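PDB 6KUA: cysteine hydrolase from Staphylococcus aureus, which probably hydrolyses nicotinamide to nicotinic acid and ammonia, as a zinc-containing nicotinamidase of the isochorismatase-like cysteine hydrolase family. Local coordinates for residues M1-F15 with D41-D54. Residues are numbered along the deposited sequence; the frame is centred on the assembly and turned at random.
Sequences MTHRALLVVDYSYDF and DFNYYQDHIFFLMD
Strands 4-9 and 48-54 are parallel neighbours in the central sheet of an isochorismatase-like alpha/beta fold, joined by a beta-alpha-beta crossover through helix 32-44. Backbone bonds alternate between them: Leu6 N gives to His48 O, Phe50 N to Leu6 O, Val8 N to Phe50 O (2.8 Å), Leu52 N to Val8 O and Asp10 N to Leu52 O. Where the crossover helix ends, the Phe42 ring is sandwiched. Leu6 CB sits over the centre of one face, 3.6 Å from the centroid of the Phe42 ring, in a CH-pi contact. The Arg4 guanidinium lies flat on the opposite face, planes 11° apart, as a cation-pi stack. At its edge, two acids meet the guanidinium close to its plane: NE gives a nearly straight bond to Asp47 OD2 (2.6 Å), and NH2 reaches Asp41 OD2 (2.6 Å). Both carboxylates stand steeply to the guanidinium plane. Arg4 starts from the crowded position, CG between backbone N and carbonyl carbon (chi1 58°), then runs extended to NE, which carries the charge into this salt-bridge network with Asp41 and Asp47. Along the sheet, Leu6 CD2 packs on Ile49 CG2 and Val8 CB on Phe51 CD2 (3.8 Å); on the other face Leu7 CD2 rests against Phe50 CB. At the C-terminal ends, Asp10 OD1 accepts Asp54 N on its syn side (2.8 Å), while Asp10 OD2 pairs with Lys104. The Asp54 side chain lies about 3 Å from the bound zinc ion, so these strand ends converge on the metal site, and Asp10 and Lys104 probably supply the Asp and Lys of the Asp-Lys-Cys catalytic triad, as in other nicotinamidases.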
ATOM      1  N   MET A   1     -18.897  21.010  -4.618  1.00 53.38           N
ATOM      2  CA  MET A   1     -17.541  21.104  -4.091  1.00 48.73           C
ATOM      3  C   MET A   1     -16.515  21.063  -5.219  1.00 44.74           C
ATOM      4  O   MET A   1     -16.829  20.646  -6.338  1.00 51.09           O
ATOM      5  CB  MET A   1     -17.293  19.984  -3.083  1.00 51.52           C
ATOM      6  CG  MET A   1     -18.351  19.923  -1.993  1.00 48.01           C
ATOM      7  SD  MET A   1     -18.288  21.416  -0.975  1.00 64.26           S
ATOM      8  CE  MET A   1     -17.029  20.969   0.223  1.00 47.59           C
ATOM      9  N   THR A   2     -15.290  21.509  -4.926  1.00 50.38           N
ATOM     10  CA  THR A   2     -14.216  21.610  -5.914  1.00 45.94           C
ATOM     11  C   THR A   2     -13.140  20.548  -5.737  1.00 43.75           C
ATOM     12  O   THR A   2     -12.357  20.309  -6.663  1.00 45.55           O
ATOM     13  CB  THR A   2     -13.567  23.005  -5.837  1.00 51.33           C
ATOM     14  OG1 THR A   2     -14.561  24.001  -6.120  1.00 60.94           O
ATOM     15  CG2 THR A   2     -12.400  23.166  -6.833  1.00 50.60           C
ATOM     16  N   HIS A   3     -13.088  19.918  -4.575  1.00 34.35           N
ATOM     17  CA  HIS A   3     -12.104  18.900  -4.245  1.00 30.20           C
ATOM     18  C   HIS A   3     -12.767  17.529  -4.207  1.00 23.77           C
ATOM     19  O   HIS A   3     -12.546  16.751  -3.281  1.00 20.10           O
ATOM     20  CB  HIS A   3     -11.450  19.228  -2.902  1.00 29.41           C
ATOM     21  CG  HIS A   3     -10.901  20.619  -2.835  1.00 28.37           C
ATOM     22  ND1 HIS A   3      -9.623  20.935  -3.245  1.00 26.97           N
ATOM     23  CD2 HIS A   3     -11.467  21.782  -2.435  1.00 30.68           C
ATOM     24  CE1 HIS A   3      -9.424  22.233  -3.100  1.00 26.88           C
ATOM     25  NE2 HIS A   3     -10.525  22.769  -2.601  1.00 25.81           N
ATOM     26  N   ARG A   4     -13.627  17.249  -5.192  1.00 20.52           N
ATOM     27  CA  ARG A   4     -14.466  16.059  -5.197  1.00 24.45           C
ATOM     28  C   ARG A   4     -14.276  15.284  -6.497  1.00 26.41           C
ATOM     29  O   ARG A   4     -13.932  15.845  -7.540  1.00 24.13           O
ATOM     30  CB  ARG A   4     -15.955  16.408  -5.001  1.00 25.43           C
ATOM     31  CG  ARG A   4     -16.537  17.365  -6.039  1.00 34.30           C
ATOM     32  CD  ARG A   4     -18.074  17.490  -5.936  1.00 34.26           C
ATOM     33  NE  ARG A   4     -18.661  17.996  -7.185  1.00 37.73           N
ATOM     34  CZ  ARG A   4     -19.954  17.927  -7.518  1.00 35.05           C
ATOM     35  NH1 ARG A   4     -20.841  17.374  -6.709  1.00 29.36           N
ATOM     36  NH2 ARG A   4     -20.362  18.404  -8.685  1.00 35.83           N
ATOM     37  N   ALA A   5     -14.488  13.974  -6.422  1.00 22.50           N
ATOM     38  CA  ALA A   5     -14.404  13.125  -7.599  1.00 18.97           C
ATOM     39  C   ALA A   5     -15.518  12.101  -7.526  1.00 21.42           C
ATOM     40  O   ALA A   5     -15.969  11.720  -6.440  1.00 18.09           O
ATOM     41  CB  ALA A   5     -13.030  12.430  -7.727  1.00 17.20           C
ATOM     42  N   LEU A   6     -15.989  11.700  -8.698  1.00 17.68           N
ATOM     43  CA  LEU A   6     -17.011  10.681  -8.820  1.00 19.08           C
ATOM     44  C   LEU A   6     -16.340   9.377  -9.228  1.00 18.98           C
ATOM     45  O   LEU A   6     -15.568   9.350 -10.193  1.00 21.62           O
ATOM     46  CB  LEU A   6     -18.061  11.104  -9.853  1.00 19.72           C
ATOM     47  CG  LEU A   6     -19.168  10.095 -10.145  1.00 22.12           C
ATOM     48  CD1 LEU A   6     -20.064   9.921  -8.937  1.00 17.15           C
ATOM     49  CD2 LEU A   6     -19.981  10.557 -11.338  1.00 20.34           C
ATOM     50  N   LEU A   7     -16.612   8.309  -8.495  1.00 21.50           N
ATOM     51  CA  LEU A   7     -16.097   6.985  -8.830  1.00 20.73           C
ATOM     52  C   LEU A   7     -17.260   6.129  -9.304  1.00 17.50           C
ATOM     53  O   LEU A   7     -18.185   5.857  -8.528  1.00 18.58           O
ATOM     54  CB  LEU A   7     -15.407   6.333  -7.625  1.00 18.47           C
ATOM     55  CG  LEU A   7     -14.338   7.147  -6.893  1.00 19.02           C
ATOM     56  CD1 LEU A   7     -13.627   6.326  -5.801  1.00 15.37           C
ATOM     57  CD2 LEU A   7     -13.321   7.732  -7.871  1.00 21.10           C
ATOM     58  N   VAL A   8     -17.212   5.709 -10.567  1.00 19.47           N
ATOM     59  CA  VAL A   8     -18.248   4.868 -11.169  1.00 23.06           C
ATOM     60  C   VAL A   8     -17.699   3.452 -11.254  1.00 21.17           C
ATOM     61  O   VAL A   8     -16.845   3.154 -12.097  1.00 20.55           O
ATOM     62  CB  VAL A   8     -18.677   5.382 -12.546  1.00 19.83           C
ATOM     63  CG1 VAL A   8     -19.793   4.498 -13.120  1.00 21.94           C
ATOM     64  CG2 VAL A   8     -19.118   6.834 -12.428  1.00 21.90           C
ATOM     65  N   VAL A   9     -18.193   2.579 -10.382  1.00 22.66           N
ATOM     66  CA  VAL A   9     -17.613   1.253 -10.178  1.00 22.32           C
ATOM     67  C   VAL A   9     -18.387   0.215 -10.987  1.00 26.17           C
ATOM     68  O   VAL A   9     -19.594   0.020 -10.783  1.00 24.61           O
ATOM     69  CB  VAL A   9     -17.589   0.888  -8.685  1.00 24.73           C
ATOM     70  CG1 VAL A   9     -16.908  -0.454  -8.478  1.00 26.75           C
ATOM     71  CG2 VAL A   9     -16.864   1.977  -7.894  1.00 20.08           C
ATOM     72  N   ASP A  10     -17.678  -0.425 -11.925  1.00 23.96           N
ATOM     73  CA  ASP A  10     -18.097  -1.659 -12.608  1.00 34.21           C
ATOM     74  C   ASP A  10     -19.502  -1.594 -13.204  1.00 33.55           C
ATOM     75  O   ASP A  10     -20.275  -2.555 -13.127  1.00 32.11           O
ATOM     76  CB  ASP A  10     -17.968  -2.856 -11.668  1.00 32.49           C
ATOM     77  CG  ASP A  10     -16.562  -3.376 -11.616  1.00 39.21           C
ATOM     78  OD1 ASP A  10     -15.992  -3.634 -12.701  1.00 41.01           O
ATOM     79  OD2 ASP A  10     -16.010  -3.500 -10.502  1.00 42.77           O
ATOM     80  N   TYR A  11     -19.829  -0.476 -13.852  1.00 32.29           N
ATOM     81  CA  TYR A  11     -21.150  -0.336 -14.466  1.00 30.09           C
ATOM     82  C   TYR A  11     -21.131  -0.828 -15.915  1.00 33.65           C
ATOM     83  O   TYR A  11     -21.403  -0.091 -16.859  1.00 33.82           O
ATOM     84  CB  TYR A  11     -21.630   1.104 -14.382  1.00 28.88           C
ATOM     85  CG  TYR A  11     -23.127   1.173 -14.484  1.00 31.51           C
ATOM     86  CD1 TYR A  11     -23.920   0.779 -13.420  1.00 30.60           C
ATOM     87  CD2 TYR A  11     -23.747   1.572 -15.662  1.00 35.99           C
ATOM     88  CE1 TYR A  11     -25.289   0.813 -13.502  1.00 35.63           C
ATOM     89  CE2 TYR A  11     -25.125   1.604 -15.765  1.00 37.46           C
ATOM     90  CZ  TYR A  11     -25.888   1.224 -14.680  1.00 39.74           C
ATOM     91  OH  TYR A  11     -27.252   1.264 -14.753  1.00 39.34           O
ATOM     92  N   SER A  12     -20.806  -2.106 -16.070  1.00 37.09           N
ATOM     93  CA  SER A  12     -20.598  -2.720 -17.372  1.00 42.33           C
ATOM     94  C   SER A  12     -21.793  -3.568 -17.784  1.00 43.18           C
ATOM     95  O   SER A  12     -22.607  -3.990 -16.956  1.00 39.86           O
ATOM     96  CB  SER A  12     -19.346  -3.594 -17.363  1.00 42.61           C
ATOM     97  OG  SER A  12     -19.612  -4.821 -16.718  1.00 41.10           O
ATOM     98  N   TYR A  13     -21.869  -3.824 -19.094  1.00 41.53           N
ATOM     99  CA  TYR A  13     -22.919  -4.671 -19.656  1.00 47.66           C
ATOM    100  C   TYR A  13     -22.974  -6.035 -18.963  1.00 49.45           C
ATOM    101  O   TYR A  13     -24.060  -6.529 -18.634  1.00 48.77           O
ATOM    102  CB  TYR A  13     -22.683  -4.820 -21.165  1.00 57.94           C
ATOM    103  CG  TYR A  13     -23.718  -5.623 -21.942  1.00 63.71           C
ATOM    104  CD1 TYR A  13     -24.859  -5.012 -22.462  1.00 65.26           C
ATOM    105  CD2 TYR A  13     -23.533  -6.983 -22.188  1.00 63.67           C
ATOM    106  CE1 TYR A  13     -25.800  -5.739 -23.184  1.00 65.40           C
ATOM    107  CE2 TYR A  13     -24.467  -7.720 -22.910  1.00 69.08           C
ATOM    108  CZ  TYR A  13     -25.599  -7.093 -23.406  1.00 71.60           C
ATOM    109  OH  TYR A  13     -26.529  -7.823 -24.119  1.00 67.80           O
ATOM    110  N   ASP A  14     -21.813  -6.649 -18.711  1.00 51.52           N
ATOM    111  CA  ASP A  14     -21.790  -7.985 -18.117  1.00 52.69           C
ATOM    112  C   ASP A  14     -22.393  -8.007 -16.719  1.00 54.39           C
ATOM    113  O   ASP A  14     -22.937  -9.036 -16.302  1.00 55.96           O
ATOM    114  CB  ASP A  14     -20.360  -8.524 -18.075  1.00 54.90           C
ATOM    115  CG  ASP A  14     -20.029  -9.384 -19.275  1.00 63.41           C
ATOM    116  OD1 ASP A  14     -20.971  -9.774 -20.003  1.00 66.38           O
ATOM    117  OD2 ASP A  14     -18.829  -9.666 -19.496  1.00 67.38           O
ATOM    118  N   PHE A  15     -22.307  -6.895 -15.976  1.00 48.72           N
ATOM    119  CA  PHE A  15     -22.863  -6.835 -14.631  1.00 48.96           C
ATOM    120  C   PHE A  15     -24.294  -6.320 -14.592  1.00 48.24           C
ATOM    121  O   PHE A  15     -25.008  -6.607 -13.624  1.00 50.80           O
ATOM    122  CB  PHE A  15     -22.008  -5.937 -13.720  1.00 48.00           C
ATOM    123  CG  PHE A  15     -20.774  -6.604 -13.183  1.00 53.31           C
ATOM    124  CD1 PHE A  15     -20.872  -7.729 -12.379  1.00 57.65           C
ATOM    125  CD2 PHE A  15     -19.514  -6.101 -13.477  1.00 49.40           C
ATOM    126  CE1 PHE A  15     -19.735  -8.348 -11.887  1.00 63.62           C
ATOM    127  CE2 PHE A  15     -18.368  -6.717 -12.990  1.00 53.68           C
ATOM    128  CZ  PHE A  15     -18.480  -7.840 -12.192  1.00 61.23           C
ATOM    129  N   ASP A  41     -23.499  16.222 -13.436  1.00 31.83           N
ATOM    130  CA  ASP A  41     -23.239  17.173 -12.358  1.00 32.48           C
ATOM    131  C   ASP A  41     -21.748  17.467 -12.233  1.00 28.74           C
ATOM    132  O   ASP A  41     -21.319  18.623 -12.276  1.00 28.61           O
ATOM    133  CB  ASP A  41     -23.786  16.629 -11.038  1.00 35.05           C
ATOM    134  CG  ASP A  41     -23.780  17.673  -9.931  1.00 37.36           C
ATOM    135  OD1 ASP A  41     -24.746  18.456  -9.849  1.00 47.40           O
ATOM    136  OD2 ASP A  41     -22.817  17.714  -9.132  1.00 42.77           O
ATOM    137  N   PHE A  42     -20.941  16.420 -12.060  1.00 28.99           N
ATOM    138  CA  PHE A  42     -19.497  16.600 -11.950  1.00 27.41           C
ATOM    139  C   PHE A  42     -18.920  17.252 -13.198  1.00 26.80           C
ATOM    140  O   PHE A  42     -18.064  18.134 -13.101  1.00 27.48           O
ATOM    141  CB  PHE A  42     -18.822  15.248 -11.687  1.00 24.60           C
ATOM    142  CG  PHE A  42     -18.870  14.826 -10.239  1.00 23.97           C
ATOM    143  CD1 PHE A  42     -20.070  14.402  -9.664  1.00 22.99           C
ATOM    144  CD2 PHE A  42     -17.730  14.883  -9.445  1.00 21.99           C
ATOM    145  CE1 PHE A  42     -20.124  14.024  -8.331  1.00 24.58           C
ATOM    146  CE2 PHE A  42     -17.779  14.502  -8.102  1.00 24.49           C
ATOM    147  CZ  PHE A  42     -18.979  14.075  -7.549  1.00 22.94           C
ATOM    148  N   ASN A  43     -19.362  16.813 -14.382  1.00 28.02           N
ATOM    149  CA  ASN A  43     -18.828  17.354 -15.627  1.00 27.44           C
ATOM    150  C   ASN A  43     -19.113  18.844 -15.742  1.00 34.07           C
ATOM    151  O   ASN A  43     -18.238  19.622 -16.143  1.00 30.26           O
ATOM    152  CB  ASN A  43     -19.419  16.594 -16.814  1.00 31.16           C
ATOM    153  CG  ASN A  43     -18.729  16.918 -18.115  1.00 38.85           C
ATOM    154  OD1 ASN A  43     -17.574  16.539 -18.335  1.00 34.48           O
ATOM    155  ND2 ASN A  43     -19.441  17.609 -19.000  1.00 39.78           N
ATOM    156  N   TYR A  44     -20.323  19.261 -15.352  1.00 31.76           N
ATOM    157  CA  TYR A  44     -20.677  20.677 -15.340  1.00 29.72           C
ATOM    158  C   TYR A  44     -19.592  21.523 -14.692  1.00 35.57           C
ATOM    159  O   TYR A  44     -19.184  22.556 -15.236  1.00 34.21           O
ATOM    160  CB  TYR A  44     -22.008  20.876 -14.611  1.00 25.10           C
ATOM    161  CG  TYR A  44     -22.428  22.321 -14.521  1.00 26.68           C
ATOM    162  CD1 TYR A  44     -23.076  22.951 -15.583  1.00 28.74           C
ATOM    163  CD2 TYR A  44     -22.180  23.064 -13.379  1.00 31.47           C
ATOM    164  CE1 TYR A  44     -23.459  24.281 -15.509  1.00 28.67           C
ATOM    165  CE2 TYR A  44     -22.571  24.396 -13.288  1.00 33.35           C
ATOM    166  CZ  TYR A  44     -23.212  24.997 -14.361  1.00 31.92           C
ATOM    167  OH  TYR A  44     -23.581  26.322 -14.273  1.00 31.76           O
ATOM    168  N   TYR A  45     -19.107  21.099 -13.527  1.00 31.76           N
ATOM    169  CA  TYR A  45     -18.081  21.846 -12.806  1.00 33.08           C
ATOM    170  C   TYR A  45     -16.679  21.454 -13.225  1.00 28.61           C
ATOM    171  O   TYR A  45     -15.714  21.939 -12.627  1.00 29.03           O
ATOM    172  CB  TYR A  45     -18.226  21.637 -11.295  1.00 28.89           C
ATOM    173  CG  TYR A  45     -19.488  22.223 -10.727  1.00 33.44           C
ATOM    174  CD1 TYR A  45     -19.552  23.567 -10.375  1.00 32.70           C
ATOM    175  CD2 TYR A  45     -20.619  21.442 -10.536  1.00 34.07           C
ATOM    176  CE1 TYR A  45     -20.703  24.107  -9.861  1.00 35.93           C
ATOM    177  CE2 TYR A  45     -21.788  21.987 -10.011  1.00 29.50           C
ATOM    178  CZ  TYR A  45     -21.817  23.314  -9.682  1.00 33.27           C
ATOM    179  OH  TYR A  45     -22.961  23.867  -9.153  1.00 41.99           O
ATOM    180  N   GLN A  46     -16.557  20.585 -14.228  1.00 31.05           N
ATOM    181  CA  GLN A  46     -15.287  19.995 -14.637  1.00 34.68           C
ATOM    182  C   GLN A  46     -14.596  19.292 -13.469  1.00 32.22           C
ATOM    183  O   GLN A  46     -13.371  19.259 -13.392  1.00 30.56           O
ATOM    184  CB  GLN A  46     -14.363  21.038 -15.276  1.00 36.49           C
ATOM    185  CG  GLN A  46     -14.890  21.601 -16.597  1.00 42.91           C
ATOM    186  CD  GLN A  46     -14.951  20.559 -17.715  1.00 50.13           C
ATOM    187  OE1 GLN A  46     -16.036  20.121 -18.114  1.00 50.10           O
ATOM    188  NE2 GLN A  46     -13.782  20.164 -18.230  1.00 48.03           N
ATOM    189  N   ASP A  47     -15.385  18.745 -12.543  1.00 31.30           N
ATOM    190  CA  ASP A  47     -14.858  17.835 -11.540  1.00 26.98           C
ATOM    191  C   ASP A  47     -14.465  16.509 -12.187  1.00 23.80           C
ATOM    192  O   ASP A  47     -14.886  16.171 -13.294  1.00 25.42           O
ATOM    193  CB  ASP A  47     -15.886  17.595 -10.440  1.00 27.24           C
ATOM    194  CG  ASP A  47     -16.067  18.808  -9.530  1.00 35.37           C
ATOM    195  OD1 ASP A  47     -15.092  19.562  -9.328  1.00 34.83           O
ATOM    196  OD2 ASP A  47     -17.189  19.006  -9.011  1.00 38.84           O
ATOM    197  N   HIS A  48     -13.640  15.747 -11.485  1.00 25.26           N
ATOM    198  CA  HIS A  48     -13.046  14.568 -12.079  1.00 22.18           C
ATOM    199  C   HIS A  48     -13.946  13.357 -11.902  1.00 22.25           C
ATOM    200  O   HIS A  48     -14.564  13.174 -10.853  1.00 22.85           O
ATOM    201  CB  HIS A  48     -11.665  14.327 -11.478  1.00 20.18           C
ATOM    202  CG  HIS A  48     -10.669  15.344 -11.916  1.00 26.36           C
ATOM    203  ND1 HIS A  48      -9.981  15.238 -13.108  1.00 24.66           N
ATOM    204  CD2 HIS A  48     -10.297  16.529 -11.364  1.00 22.59           C
ATOM    205  CE1 HIS A  48      -9.202  16.297 -13.252  1.00 27.61           C
ATOM    206  NE2 HIS A  48      -9.378  17.095 -12.211  1.00 22.41           N
ATOM    207  N   ILE A  49     -14.023  12.539 -12.949  1.00 24.22           N
ATOM    208  CA  ILE A  49     -14.856  11.344 -12.977  1.00 19.69           C
ATOM    209  C   ILE A  49     -13.976  10.172 -13.374  1.00 21.85           C
ATOM    210  O   ILE A  49     -13.304  10.217 -14.411  1.00 23.37           O
ATOM    211  CB  ILE A  49     -16.037  11.477 -13.957  1.00 22.92           C
ATOM    212  CG1 ILE A  49     -16.847  12.742 -13.660  1.00 23.34           C
ATOM    213  CG2 ILE A  49     -16.928  10.266 -13.846  1.00 21.73           C
ATOM    214  CD1 ILE A  49     -17.340  13.458 -14.890  1.00 22.95           C
ATOM    215  N   PHE A  50     -13.998   9.117 -12.561  1.00 22.20           N
ATOM    216  CA  PHE A  50     -13.191   7.923 -12.783  1.00 19.67           C
ATOM    217  C   PHE A  50     -14.135   6.757 -13.022  1.00 23.80           C
ATOM    218  O   PHE A  50     -14.983   6.459 -12.172  1.00 22.88           O
ATOM    219  CB  PHE A  50     -12.266   7.647 -11.595  1.00 20.21           C
ATOM    220  CG  PHE A  50     -11.277   8.749 -11.318  1.00 19.39           C
ATOM    221  CD1 PHE A  50     -11.681   9.932 -10.713  1.00 21.39           C
ATOM    222  CD2 PHE A  50      -9.932   8.589 -11.646  1.00 25.06           C
ATOM    223  CE1 PHE A  50     -10.771  10.962 -10.455  1.00 20.62           C
ATOM    224  CE2 PHE A  50      -9.002   9.607 -11.388  1.00 23.11           C
ATOM    225  CZ  PHE A  50      -9.417  10.792 -10.793  1.00 24.91           C
ATOM    226  N   PHE A  51     -14.014   6.124 -14.192  1.00 21.98           N
ATOM    227  CA  PHE A  51     -14.723   4.890 -14.489  1.00 23.15           C
ATOM    228  C   PHE A  51     -13.787   3.724 -14.184  1.00 25.95           C
ATOM    229  O   PHE A  51     -12.725   3.598 -14.806  1.00 25.86           O
ATOM    230  CB  PHE A  51     -15.197   4.872 -15.946  1.00 26.02           C
ATOM    231  CG  PHE A  51     -16.235   5.924 -16.258  1.00 23.17           C
ATOM    232  CD1 PHE A  51     -15.856   7.207 -16.601  1.00 25.22           C
ATOM    233  CD2 PHE A  51     -17.589   5.624 -16.192  1.00 22.21           C
ATOM    234  CE1 PHE A  51     -16.818   8.190 -16.884  1.00 26.26           C
ATOM    235  CE2 PHE A  51     -18.544   6.579 -16.468  1.00 25.30           C
ATOM    236  CZ  PHE A  51     -18.161   7.868 -16.817  1.00 25.93           C
ATOM    237  N   LEU A  52     -14.157   2.914 -13.193  1.00 23.90           N
ATOM    238  CA  LEU A  52     -13.322   1.832 -12.685  1.00 25.22           C
ATOM    239  C   LEU A  52     -13.923   0.501 -13.114  1.00 28.48           C
ATOM    240  O   LEU A  52     -15.084   0.220 -12.804  1.00 26.99           O
ATOM    241  CB  LEU A  52     -13.205   1.908 -11.166  1.00 24.30           C
ATOM    242  CG  LEU A  52     -12.388   3.142 -10.798  1.00 26.38           C
ATOM    243  CD1 LEU A  52     -13.129   4.004  -9.786  1.00 25.65           C
ATOM    244  CD2 LEU A  52     -11.031   2.706 -10.284  1.00 31.85           C
ATOM    245  N   MET A  53     -13.130  -0.319 -13.809  1.00 28.95           N
ATOM    246  CA  MET A  53     -13.665  -1.486 -14.504  1.00 31.69           C
ATOM    247  C   MET A  53     -12.797  -2.721 -14.312  1.00 29.49           C
ATOM    248  O   MET A  53     -11.600  -2.698 -14.604  1.00 25.17           O
ATOM    249  CB  MET A  53     -13.807  -1.194 -15.999  1.00 34.08           C
ATOM    250  CG  MET A  53     -14.783  -0.064 -16.288  1.00 34.69           C
ATOM    251  SD  MET A  53     -16.482  -0.609 -16.070  1.00 53.24           S
ATOM    252  CE  MET A  53     -16.293  -2.305 -16.588  1.00 39.88           C
ATOM    253  N   ASP A  54     -13.421  -3.792 -13.831  1.00 30.94           N
ATOM    254  CA  ASP A  54     -12.798  -5.106 -13.769  1.00 36.87           C
ATOM    255  C   ASP A  54     -12.112  -5.454 -15.084  1.00 40.15           C
ATOM    256  O   ASP A  54     -12.713  -5.373 -16.160  1.00 34.79           O
ATOM    257  CB  ASP A  54     -13.861  -6.164 -13.447  1.00 47.89           C
ATOM    258  CG  ASP A  54     -13.772  -6.666 -12.018  1.00 58.28           C
ATOM    259  OD1 ASP A  54     -12.633  -6.734 -11.484  1.00 57.71           O
ATOM    260  OD2 ASP A  54     -14.838  -6.985 -11.430  1.00 61.11           O
TER
HETATM  261  O   HOH W   1     -12.426  17.734  -8.940  1.00 31.52           O